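Local coordinates for enoyl-CoA hydratase EchA1 (Mycobacterium marinum, PDB 3QXI), which probably catalyses the reversible addition of water across the double bond of trans-2-enoyl-CoA thioesters, at residues I25-I30 against V62-G67; R53-A58 against P100-L105; E156-A161 against L181-V186. One frame throughout, in Å; residues are numbered along the deposited sequence.

Interaction 1 of 3, residues I25-I30 against V62-G67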
ATOM      1  N   ILE B  25       8.186  30.197  -2.874  1.00 24.93           N
ATOM      2  CA  ILE B  25       6.986  29.451  -2.587  1.00 23.88           C
ATOM      3  C   ILE B  25       5.765  30.199  -3.086  1.00 24.20           C
ATOM      4  O   ILE B  25       5.616  31.396  -2.836  1.00 25.66           O
ATOM      5  CB  ILE B  25       6.861  29.220  -1.062  1.00 23.89           C
ATOM      6  CG1 ILE B  25       8.102  28.478  -0.544  1.00 21.85           C
ATOM      7  CG2 ILE B  25       5.527  28.499  -0.728  1.00 23.55           C
ATOM      8  CD1 ILE B  25       8.261  28.540   0.955  1.00 22.84           C
ATOM      9  N   LEU B  26       4.883  29.496  -3.781  1.00 23.58           N
ATOM     10  CA  LEU B  26       3.590  30.061  -4.134  1.00 23.54           C
ATOM     11  C   LEU B  26       2.508  29.601  -3.168  1.00 23.39           C
ATOM     12  O   LEU B  26       2.321  28.403  -2.958  1.00 23.51           O
ATOM     13  CB  LEU B  26       3.207  29.684  -5.570  1.00 23.24           C
ATOM     14  CG  LEU B  26       2.108  30.529  -6.243  1.00 23.61           C
ATOM     15  CD1 LEU B  26       2.621  31.925  -6.585  1.00 19.05           C
ATOM     16  CD2 LEU B  26       1.544  29.811  -7.495  1.00 22.53           C
ATOM     17  N   ILE B  27       1.799  30.547  -2.573  1.00 23.68           N
ATOM     18  CA  ILE B  27       0.734  30.206  -1.656  1.00 23.12           C
ATOM     19  C   ILE B  27      -0.620  30.459  -2.332  1.00 23.48           C
ATOM     20  O   ILE B  27      -0.906  31.568  -2.764  1.00 22.87           O
ATOM     21  CB  ILE B  27       0.881  30.968  -0.311  1.00 23.85           C
ATOM     22  CG1 ILE B  27       2.220  30.587   0.362  1.00 22.85           C
ATOM     23  CG2 ILE B  27      -0.354  30.717   0.586  1.00 22.20           C
ATOM     24  CD1 ILE B  27       2.577  31.406   1.553  1.00 22.57           C
ATOM     25  N   ILE B  28      -1.437  29.407  -2.407  1.00 23.02           N
ATOM     26  CA  ILE B  28      -2.694  29.396  -3.134  1.00 23.43           C
ATOM     27  C   ILE B  28      -3.849  29.150  -2.151  1.00 24.20           C
ATOM     28  O   ILE B  28      -3.984  28.050  -1.586  1.00 23.44           O
ATOM     29  CB  ILE B  28      -2.696  28.255  -4.196  1.00 23.18           C
ATOM     30  CG1 ILE B  28      -1.463  28.358  -5.111  1.00 23.01           C
ATOM     31  CG2 ILE B  28      -3.990  28.272  -5.013  1.00 21.20           C
ATOM     32  CD1 ILE B  28      -1.155  27.103  -5.911  1.00 20.49           C
ATOM     33  N   THR B  29      -4.693  30.166  -1.982  1.00 24.90           N
ATOM     34  CA  THR B  29      -5.739  30.153  -0.967  1.00 25.13           C
ATOM     35  C   THR B  29      -7.129  30.209  -1.587  1.00 26.31           C
ATOM     36  O   THR B  29      -7.499  31.226  -2.193  1.00 27.22           O
ATOM     37  CB  THR B  29      -5.586  31.365  -0.025  1.00 26.10           C
ATOM     38  OG1 THR B  29      -4.210  31.481   0.399  1.00 25.09           O
ATOM     39  CG2 THR B  29      -6.554  31.261   1.180  1.00 24.07           C
ATOM     40  N   ILE B  30      -7.894  29.124  -1.442  1.00 25.96           N
ATOM     41  CA  ILE B  30      -9.311  29.123  -1.781  1.00 26.71           C
ATOM     42  C   ILE B  30      -9.999  30.111  -0.831  1.00 28.28           C
ATOM     43  O   ILE B  30      -9.834  30.021   0.380  1.00 27.87           O
ATOM     44  CB  ILE B  30      -9.955  27.722  -1.649  1.00 26.29           C
ATOM     45  CG1 ILE B  30      -9.146  26.636  -2.397  1.00 24.55           C
ATOM     46  CG2 ILE B  30     -11.400  27.752  -2.146  1.00 25.42           C
ATOM     47  CD1 ILE B  30      -9.582  25.176  -2.019  1.00 23.34           C
ATOM     48  N   VAL B  62       8.087  25.483  -5.020  1.00 20.43           N
ATOM     49  CA  VAL B  62       7.063  24.689  -4.307  1.00 19.39           C
ATOM     50  C   VAL B  62       5.752  25.455  -4.185  1.00 19.04           C
ATOM     51  O   VAL B  62       5.762  26.662  -3.960  1.00 20.75           O
ATOM     52  CB  VAL B  62       7.522  24.331  -2.849  1.00 19.02           C
ATOM     53  CG1 VAL B  62       6.540  23.396  -2.188  1.00 18.24           C
ATOM     54  CG2 VAL B  62       8.903  23.700  -2.837  1.00 19.02           C
ATOM     55  N   GLY B  63       4.635  24.755  -4.320  1.00 18.01           N
ATOM     56  CA  GLY B  63       3.317  25.330  -4.169  1.00 17.58           C
ATOM     57  C   GLY B  63       2.804  24.958  -2.808  1.00 17.71           C
ATOM     58  O   GLY B  63       3.234  23.956  -2.261  1.00 18.07           O
ATOM     59  N   ILE B  64       1.918  25.780  -2.230  1.00 18.18           N
ATOM     60  CA  ILE B  64       1.134  25.408  -1.037  1.00 17.35           C
ATOM     61  C   ILE B  64      -0.345  25.718  -1.253  1.00 17.71           C
ATOM     62  O   ILE B  64      -0.697  26.811  -1.629  1.00 18.43           O
ATOM     63  CB  ILE B  64       1.627  26.149   0.219  1.00 17.58           C
ATOM     64  CG1 ILE B  64       3.076  25.757   0.518  1.00 16.35           C
ATOM     65  CG2 ILE B  64       0.698  25.864   1.457  1.00 16.22           C
ATOM     66  CD1 ILE B  64       3.660  26.543   1.674  1.00 15.76           C
ATOM     67  N   LEU B  65      -1.219  24.756  -1.023  1.00 17.57           N
ATOM     68  CA  LEU B  65      -2.657  24.984  -1.187  1.00 17.96           C
ATOM     69  C   LEU B  65      -3.283  25.116   0.193  1.00 18.04           C
ATOM     70  O   LEU B  65      -2.978  24.325   1.081  1.00 16.78           O
ATOM     71  CB  LEU B  65      -3.292  23.798  -1.944  1.00 18.06           C
ATOM     72  CG  LEU B  65      -4.826  23.864  -2.125  1.00 17.78           C
ATOM     73  CD1 LEU B  65      -5.218  25.149  -2.800  1.00 14.59           C
ATOM     74  CD2 LEU B  65      -5.361  22.652  -2.903  1.00 17.72           C
ATOM     75  N   THR B  66      -4.121  26.131   0.388  1.00 19.44           N
ATOM     76  CA  THR B  66      -4.797  26.339   1.693  1.00 20.11           C
ATOM     77  C   THR B  66      -6.196  26.936   1.525  1.00 20.93           C
ATOM     78  O   THR B  66      -6.570  27.322   0.420  1.00 21.38           O
ATOM     79  CB  THR B  66      -3.915  27.126   2.712  1.00 19.79           C
ATOM     80  OG1 THR B  66      -4.202  26.681   4.030  1.00 20.32           O
ATOM     81  CG2 THR B  66      -4.119  28.661   2.634  1.00 22.47           C
ATOM     82  N   GLY B  67      -6.976  26.968   2.599  1.00 21.56           N
ATOM     83  CA  GLY B  67      -8.293  27.611   2.549  1.00 22.92           C
ATOM     84  C   GLY B  67      -8.358  28.807   3.496  1.00 24.24           C
ATOM     85  O   GLY B  67      -7.729  28.797   4.564  1.00 23.08           O
TER
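A beta-alpha-beta crossover of the crotonase fold brings strands 25-30 and 62-67 side by side, I25 facing V62 and I30 facing G67 in parallel register. The segment axes approach to 4.5 Å at 25°, the twist usual in such sheets. Five backbone hydrogen bonds zigzag between them: V62 O receives L26 N, L26 O receives I64 N at 2.8 Å, I64 O receives I28 N, I28 O receives T66 N, and T66 O receives I30 N. T66 O, already bonded to I30 N, also meets the CA-H of T29 (T29 CA to T66 O 3.3 Å).

Branched side chains suit these extended backbones. On one face I25 CG2 meets I64 CD1 at 3.6 Å, and farther along T29 and T66 lie side by side, with T29 OG1 3.6 Å from T66 CG2. The T66 hydroxyl is bonded to A108 O on the next strand. On the other face, with CG trans to the backbone N (chi1 177°), L65 puts CD1 against I28 O at 3.4 Å and near I28 CG2 at 4.0 Å, with I30 CG1 at 4.2 Å.

Strands 17-22 and 105-109 continue the sheet beyond 25-30 and 62-67 respectively. Helix 193-205 packs on I25, V62 and I64, while helix 41-56, the crossover helix, packs against I28 and I30 on the opposite face.

Interaction 2 of 3, residues R53-A58 against P100-L105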
ATOM      1  N   ARG B  53       0.878  28.596 -13.331  1.00 28.40           N
ATOM      2  CA  ARG B  53       1.816  29.631 -12.907  1.00 29.85           C
ATOM      3  C   ARG B  53       3.005  28.991 -12.167  1.00 28.89           C
ATOM      4  O   ARG B  53       4.170  29.242 -12.501  1.00 28.91           O
ATOM      5  CB  ARG B  53       1.131  30.690 -12.032  1.00 30.10           C
ATOM      6  CG  ARG B  53       2.136  31.565 -11.290  1.00 33.19           C
ATOM      7  CD  ARG B  53       1.653  32.978 -10.953  1.00 37.86           C
ATOM      8  NE  ARG B  53       2.730  33.713 -10.270  1.00 41.88           N
ATOM      9  CZ  ARG B  53       2.567  34.773  -9.475  1.00 44.17           C
ATOM     10  NH1 ARG B  53       1.358  35.282  -9.239  1.00 43.94           N
ATOM     11  NH2 ARG B  53       3.633  35.332  -8.906  1.00 46.40           N
ATOM     12  N   LEU B  54       2.690  28.131 -11.199  1.00 27.73           N
ATOM     13  CA  LEU B  54       3.694  27.478 -10.361  1.00 26.73           C
ATOM     14  C   LEU B  54       4.730  26.737 -11.215  1.00 26.70           C
ATOM     15  O   LEU B  54       5.950  26.912 -11.028  1.00 25.75           O
ATOM     16  CB  LEU B  54       3.016  26.534  -9.351  1.00 25.27           C
ATOM     17  CG  LEU B  54       3.920  25.475  -8.693  1.00 25.35           C
ATOM     18  CD1 LEU B  54       4.942  26.123  -7.735  1.00 23.33           C
ATOM     19  CD2 LEU B  54       3.110  24.352  -8.007  1.00 24.45           C
ATOM     20  N   ASP B  55       4.225  25.921 -12.144  1.00 26.46           N
ATOM     21  CA  ASP B  55       5.073  25.156 -13.053  1.00 27.29           C
ATOM     22  C   ASP B  55       5.909  25.976 -14.021  1.00 28.35           C
ATOM     23  O   ASP B  55       7.069  25.649 -14.260  1.00 28.51           O
ATOM     24  CB  ASP B  55       4.271  24.068 -13.776  1.00 26.63           C
ATOM     25  CG  ASP B  55       4.053  22.849 -12.889  1.00 26.02           C
ATOM     26  OD1 ASP B  55       4.721  22.810 -11.842  1.00 23.99           O
ATOM     27  OD2 ASP B  55       3.237  21.947 -13.225  1.00 25.43           O
ATOM     28  N   ALA B  56       5.338  27.068 -14.526  1.00 29.72           N
ATOM     29  CA  ALA B  56       5.986  27.895 -15.549  1.00 30.53           C
ATOM     30  C   ALA B  56       7.025  28.881 -14.976  1.00 31.55           C
ATOM     31  O   ALA B  56       7.990  29.235 -15.661  1.00 33.02           O
ATOM     32  CB  ALA B  56       4.916  28.638 -16.370  1.00 30.89           C
ATOM     33  N   ASP B  57       6.855  29.305 -13.725  1.00 31.15           N
ATOM     34  CA  ASP B  57       7.630  30.430 -13.191  1.00 31.63           C
ATOM     35  C   ASP B  57       8.958  29.932 -12.615  1.00 31.31           C
ATOM     36  O   ASP B  57       8.987  29.297 -11.563  1.00 30.87           O
ATOM     37  CB  ASP B  57       6.794  31.199 -12.156  1.00 31.09           C
ATOM     38  CG  ASP B  57       7.441  32.501 -11.698  1.00 32.89           C
ATOM     39  OD1 ASP B  57       6.670  33.415 -11.332  1.00 36.21           O
ATOM     40  OD2 ASP B  57       8.686  32.621 -11.675  1.00 32.07           O
ATOM     41  N   ALA B  58      10.051  30.237 -13.307  1.00 31.25           N
ATOM     42  CA  ALA B  58      11.379  29.777 -12.906  1.00 31.12           C
ATOM     43  C   ALA B  58      11.821  30.273 -11.511  1.00 30.65           C
ATOM     44  O   ALA B  58      12.703  29.681 -10.878  1.00 30.53           O
ATOM     45  CB  ALA B  58      12.409  30.157 -13.961  1.00 32.20           C
ATOM     46  N   PRO B 100      -2.103  17.048 -11.594  1.00 22.48           N
ATOM     47  CA  PRO B 100      -1.387  17.809 -10.595  1.00 22.13           C
ATOM     48  C   PRO B 100      -0.128  18.453 -11.233  1.00 22.37           C
ATOM     49  O   PRO B 100       0.303  18.029 -12.311  1.00 22.02           O
ATOM     50  CB  PRO B 100      -0.988  16.742  -9.562  1.00 20.89           C
ATOM     51  CG  PRO B 100      -1.727  15.576  -9.868  1.00 21.57           C
ATOM     52  CD  PRO B 100      -1.939  15.610 -11.350  1.00 22.40           C
ATOM     53  N   PRO B 101       0.453  19.460 -10.569  1.00 21.85           N
ATOM     54  CA  PRO B 101       1.651  20.148 -11.089  1.00 21.93           C
ATOM     55  C   PRO B 101       2.916  19.303 -11.013  1.00 21.24           C
ATOM     56  O   PRO B 101       3.016  18.403 -10.170  1.00 21.05           O
ATOM     57  CB  PRO B 101       1.791  21.346 -10.152  1.00 21.46           C
ATOM     58  CG  PRO B 101       1.179  20.846  -8.830  1.00 21.21           C
ATOM     59  CD  PRO B 101       0.010  20.015  -9.280  1.00 21.83           C
ATOM     60  N   ALA B 102       3.866  19.606 -11.884  1.00 20.74           N
ATOM     61  CA  ALA B 102       5.132  18.926 -11.894  1.00 20.53           C
ATOM     62  C   ALA B 102       5.945  19.260 -10.629  1.00 20.16           C
ATOM     63  O   ALA B 102       6.640  18.397 -10.082  1.00 19.85           O
ATOM     64  CB  ALA B 102       5.923  19.278 -13.201  1.00 21.17           C
ATOM     65  N   LYS B 103       5.853  20.495 -10.148  1.00 19.58           N
ATOM     66  CA  LYS B 103       6.614  20.878  -8.927  1.00 19.66           C
ATOM     67  C   LYS B 103       5.941  20.381  -7.633  1.00 18.94           C
ATOM     68  O   LYS B 103       4.740  20.069  -7.653  1.00 19.31           O
ATOM     69  CB  LYS B 103       6.862  22.386  -8.889  1.00 19.69           C
ATOM     70  CG  LYS B 103       7.949  22.822  -9.865  1.00 19.09           C
ATOM     71  CD  LYS B 103       7.979  24.343  -9.944  1.00 20.99           C
ATOM     72  CE  LYS B 103       8.706  24.847 -11.192  1.00 20.74           C
ATOM     73  NZ  LYS B 103       8.681  26.360 -11.301  1.00 21.07           N
ATOM     74  N   PRO B 104       6.700  20.277  -6.518  1.00 18.31           N
ATOM     75  CA  PRO B 104       6.045  19.848  -5.270  1.00 17.52           C
ATOM     76  C   PRO B 104       4.910  20.755  -4.820  1.00 17.51           C
ATOM     77  O   PRO B 104       4.974  21.971  -4.978  1.00 18.00           O
ATOM     78  CB  PRO B 104       7.176  19.838  -4.253  1.00 17.47           C
ATOM     79  CG  PRO B 104       8.402  19.651  -5.056  1.00 18.02           C
ATOM     80  CD  PRO B 104       8.164  20.352  -6.368  1.00 18.61           C
ATOM     81  N   LEU B 105       3.849  20.138  -4.314  1.00 17.56           N
ATOM     82  CA  LEU B 105       2.662  20.841  -3.830  1.00 18.22           C
ATOM     83  C   LEU B 105       2.294  20.334  -2.427  1.00 18.07           C
ATOM     84  O   LEU B 105       2.173  19.132  -2.210  1.00 19.01           O
ATOM     85  CB  LEU B 105       1.503  20.610  -4.792  1.00 17.27           C
ATOM     86  CG  LEU B 105       0.133  21.248  -4.465  1.00 19.61           C
ATOM     87  CD1 LEU B 105       0.206  22.750  -4.189  1.00 20.22           C
ATOM     88  CD2 LEU B 105      -0.887  20.974  -5.600  1.00 19.00           C
TER
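D55, in the last turn of helix 41-56, grips the loop 100-105 with both carboxylate oxygens. OD2 accepts A102 N at 2.8 Å, and OD1 accepts K103 N at 3.1 Å with an N-H...O angle of 159°. Both donors arrive on the syn side, some 20° out of the carboxylate plane, so one short acidic side chain holds two successive amides and fixes the rotation of its own carboxylate.

A second polar link runs the other way. K103 stretches out beyond CG, which carries its ammonium to the end of the helix, where NZ donates to L54 O at 2.8 Å in the carbonyl plane. A weak bond from NZ reaches D55 O at 3.4 Å, and L60 O just beyond the segment is another acceptor. Lysine has the length for this task.

The apolar part is smaller. L54 CD2 lies 3.9 Å from P101 CB, its side chain slanting across the proline ring, and L54 CD1 approaches the aliphatic K103 CD at 4.2 Å. P101 also rests on M51 one turn earlier, while P101 O and K103 O both receive K216 NZ.

Carbonyls at a helix C-terminus lack the next turn's amides and carry the negative end of the helix dipole; a lysine ammonium would be expected to offset both. The carboxylate and ammonium of D55 and K103 do not pair with each other: each is spent on backbone groups across the contact.

Interaction 3 of 3, residues E156-A161 against L181-V186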
ATOM      1  N   GLU B 156      -4.273   4.366  -1.811  1.00 15.84           N
ATOM      2  CA  GLU B 156      -2.861   4.403  -2.120  1.00 18.10           C
ATOM      3  C   GLU B 156      -2.125   5.149  -1.009  1.00 17.52           C
ATOM      4  O   GLU B 156      -0.922   5.085  -0.950  1.00 18.13           O
ATOM      5  CB  GLU B 156      -2.613   5.055  -3.523  1.00 18.97           C
ATOM      6  CG  GLU B 156      -3.104   4.144  -4.662  1.00 22.41           C
ATOM      7  CD  GLU B 156      -3.083   4.704  -6.103  1.00 27.37           C
ATOM      8  OE1 GLU B 156      -2.823   5.923  -6.331  1.00 25.73           O
ATOM      9  OE2 GLU B 156      -3.391   3.863  -7.019  1.00 29.31           O
ATOM     10  N   ARG B 157      -2.846   5.817  -0.109  1.00 16.47           N
ATOM     11  CA  ARG B 157      -2.199   6.607   0.936  1.00 16.45           C
ATOM     12  C   ARG B 157      -2.285   5.987   2.336  1.00 16.32           C
ATOM     13  O   ARG B 157      -1.417   6.223   3.168  1.00 17.20           O
ATOM     14  CB  ARG B 157      -2.744   8.066   0.955  1.00 16.47           C
ATOM     15  CG  ARG B 157      -2.502   8.858  -0.322  1.00 17.96           C
ATOM     16  CD  ARG B 157      -1.173   9.680  -0.310  1.00 24.77           C
ATOM     17  NE  ARG B 157      -1.351  11.055  -0.850  1.00 32.10           N
ATOM     18  CZ  ARG B 157      -1.216  12.215  -0.163  1.00 33.54           C
ATOM     19  NH1 ARG B 157      -0.881  12.258   1.150  1.00 29.25           N
ATOM     20  NH2 ARG B 157      -1.417  13.367  -0.806  1.00 30.35           N
ATOM     21  N   ILE B 158      -3.341   5.224   2.605  1.00 15.36           N
ATOM     22  CA  ILE B 158      -3.582   4.612   3.920  1.00 13.86           C
ATOM     23  C   ILE B 158      -3.890   3.142   3.649  1.00 13.93           C
ATOM     24  O   ILE B 158      -4.073   2.783   2.483  1.00 14.42           O
ATOM     25  CB  ILE B 158      -4.787   5.292   4.661  1.00 13.57           C
ATOM     26  CG1 ILE B 158      -6.129   5.061   3.942  1.00 11.96           C
ATOM     27  CG2 ILE B 158      -4.583   6.783   4.823  1.00 13.07           C
ATOM     28  CD1 ILE B 158      -7.326   5.547   4.769  1.00 10.96           C
ATOM     29  N   PRO B 159      -3.968   2.289   4.688  1.00 14.19           N
ATOM     30  CA  PRO B 159      -4.254   0.883   4.416  1.00 14.56           C
ATOM     31  C   PRO B 159      -5.550   0.674   3.602  1.00 15.03           C
ATOM     32  O   PRO B 159      -6.586   1.304   3.900  1.00 14.21           O
ATOM     33  CB  PRO B 159      -4.376   0.295   5.817  1.00 14.34           C
ATOM     34  CG  PRO B 159      -3.353   1.082   6.575  1.00 13.74           C
ATOM     35  CD  PRO B 159      -3.657   2.480   6.123  1.00 14.48           C
ATOM     36  N   TYR B 160      -5.455  -0.191   2.585  1.00 14.38           N
ATOM     37  CA  TYR B 160      -6.578  -0.497   1.687  1.00 14.93           C
ATOM     38  C   TYR B 160      -7.928  -0.687   2.391  1.00 14.28           C
ATOM     39  O   TYR B 160      -8.920  -0.074   1.991  1.00 14.65           O
ATOM     40  CB  TYR B 160      -6.241  -1.720   0.801  1.00 14.83           C
ATOM     41  CG  TYR B 160      -7.309  -2.094  -0.189  1.00 17.85           C
ATOM     42  CD1 TYR B 160      -7.281  -1.582  -1.479  1.00 22.37           C
ATOM     43  CD2 TYR B 160      -8.336  -2.952   0.152  1.00 20.65           C
ATOM     44  CE1 TYR B 160      -8.231  -1.906  -2.404  1.00 24.48           C
ATOM     45  CE2 TYR B 160      -9.323  -3.292  -0.785  1.00 26.12           C
ATOM     46  CZ  TYR B 160      -9.250  -2.753  -2.070  1.00 26.46           C
ATOM     47  OH  TYR B 160     -10.178  -3.054  -3.030  1.00 27.72           O
ATOM     48  N   ALA B 161      -7.972  -1.512   3.433  1.00 14.14           N
ATOM     49  CA  ALA B 161      -9.238  -1.807   4.122  1.00 14.17           C
ATOM     50  C   ALA B 161      -9.826  -0.605   4.874  1.00 14.66           C
ATOM     51  O   ALA B 161     -11.060  -0.480   4.989  1.00 15.10           O
ATOM     52  CB  ALA B 161      -9.079  -2.980   5.044  1.00 14.70           C
ATOM     53  N   LEU B 181      -1.733   7.034  10.206  1.00 14.74           N
ATOM     54  CA  LEU B 181      -1.822   6.124   9.082  1.00 14.80           C
ATOM     55  C   LEU B 181      -0.850   6.525   7.963  1.00 15.34           C
ATOM     56  O   LEU B 181      -0.712   5.787   6.963  1.00 16.15           O
ATOM     57  CB  LEU B 181      -3.262   6.047   8.579  1.00 14.12           C
ATOM     58  CG  LEU B 181      -4.234   5.404   9.542  1.00 14.20           C
ATOM     59  CD1 LEU B 181      -5.629   5.527   8.990  1.00 15.29           C
ATOM     60  CD2 LEU B 181      -3.810   3.909   9.832  1.00 13.46           C
ATOM     61  N   GLY B 182      -0.195   7.684   8.118  1.00 14.43           N
ATOM     62  CA  GLY B 182       0.845   8.105   7.188  1.00 14.30           C
ATOM     63  C   GLY B 182       0.344   8.857   5.965  1.00 14.30           C
ATOM     64  O   GLY B 182       1.106   9.079   5.026  1.00 14.07           O
ATOM     65  N   MET B 183      -0.932   9.225   5.978  1.00 13.74           N
ATOM     66  CA  MET B 183      -1.513  10.137   5.006  1.00 14.04           C
ATOM     67  C   MET B 183      -1.130  11.609   5.264  1.00 14.36           C
ATOM     68  O   MET B 183      -0.817  12.323   4.331  1.00 15.07           O
ATOM     69  CB  MET B 183      -3.026   9.983   4.999  1.00 12.38           C
ATOM     70  CG  MET B 183      -3.746  11.047   4.198  1.00 15.79           C
ATOM     71  SD  MET B 183      -5.483  10.664   4.066  1.00 17.63           S
ATOM     72  CE  MET B 183      -6.192  12.291   3.772  1.00 18.39           C
ATOM     73  N   VAL B 184      -1.148  12.042   6.529  1.00 15.29           N
ATOM     74  CA  VAL B 184      -0.784  13.404   6.917  1.00 15.69           C
ATOM     75  C   VAL B 184       0.690  13.396   7.326  1.00 16.04           C
ATOM     76  O   VAL B 184       1.088  12.607   8.187  1.00 16.34           O
ATOM     77  CB  VAL B 184      -1.685  13.914   8.078  1.00 15.80           C
ATOM     78  CG1 VAL B 184      -1.084  15.158   8.779  1.00 15.53           C
ATOM     79  CG2 VAL B 184      -3.066  14.189   7.562  1.00 15.66           C
ATOM     80  N   ASN B 185       1.501  14.260   6.722  1.00 15.35           N
ATOM     81  CA  ASN B 185       2.947  14.201   6.962  1.00 14.59           C
ATOM     82  C   ASN B 185       3.329  14.853   8.296  1.00 15.33           C
ATOM     83  O   ASN B 185       4.181  14.340   9.056  1.00 14.43           O
ATOM     84  CB  ASN B 185       3.723  14.862   5.817  1.00 15.13           C
ATOM     85  CG  ASN B 185       3.576  14.127   4.519  1.00 14.75           C
ATOM     86  OD1 ASN B 185       2.617  14.353   3.783  1.00 13.28           O
ATOM     87  ND2 ASN B 185       4.527  13.219   4.228  1.00 13.05           N
ATOM     88  N   VAL B 186       2.673  15.983   8.565  1.00 14.73           N
ATOM     89  CA  VAL B 186       2.962  16.830   9.704  1.00 14.21           C
ATOM     90  C   VAL B 186       1.665  17.308  10.338  1.00 15.04           C
ATOM     91  O   VAL B 186       0.776  17.835   9.648  1.00 14.08           O
ATOM     92  CB  VAL B 186       3.748  18.106   9.319  1.00 13.90           C
ATOM     93  CG1 VAL B 186       4.061  18.893  10.564  1.00 14.21           C
ATOM     94  CG2 VAL B 186       5.050  17.762   8.581  1.00 13.63           C
TER
HETATM   95  O   HOH W   1       0.541   7.970   2.515  1.00  6.84           O
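I158 reaches M183 and L181 with a single methyl group. From its CB, CG2 branches anti to the carbonyl carbon and lies 3.6 Å from M183 CB and 4.0 Å from L181 CB, wedged where the loop turns between these two residues; M183 SD is also near this methyl. The other branch starts with CG1 between the backbone N and the carbonyl carbon (chi1 66°) and ends at CD1, the side chain running in the same direction as that of M183, beside it. I158 also packs on A163 and L166 of helix 160-169. Beta branching gives I158 this second methyl close to the backbone, where CG2 alone meets both residues. Next to it, P159 CD touches L181 CD2 at 4.0 Å, the two side chains slanting across each other; P159 takes the N-cap position just ahead of helix 160-169, where a ring without an N-H fits.

The opposing loop follows helix 175-180, which ends in a Schellman motif at G182. Its positive phi of 86° is easily adopted by glycine, and the turn leads the chain on toward strand 186-188 at the edge of the main sheet. Here G182 O and R157 O are bridged by a water that donates to both, at 2.8 Å and 2.7 Å respectively.

The R157 side chain kinks at chi2 and chi3, which sets NH1 beside M183 O at 3.2 Å. That oxygen lies at the guanidinium edge, but the angle is too poor for a hydrogen bond; NH2 instead bonds L122 O. A161 of the second subunit packs on R157, and G182 of the third on P159.

Overall arrangement
Interactions 1 and 2 share the beta-alpha-beta unit: strands 25-30 and 62-67 pair in interaction 1, and the end of their connecting helix 41-56 holds the loop in interaction 2. They touch directly, G63 N probably bonding P104 O, where the loop enters strand 105-109. Interaction 3 stands apart, its centre about 22 Å from that of interaction 1 and 24 Å from that of interaction 2, across the chain's centre from the latter. Interaction 1 is buried and relies on backbone bonds and aliphatic packing; partly buried interaction 2 relies on charged side chains gripping backbone groups. Interaction 3, buried near neighbouring subunits, has methyl contacts and a bridging water but no direct hydrogen bond.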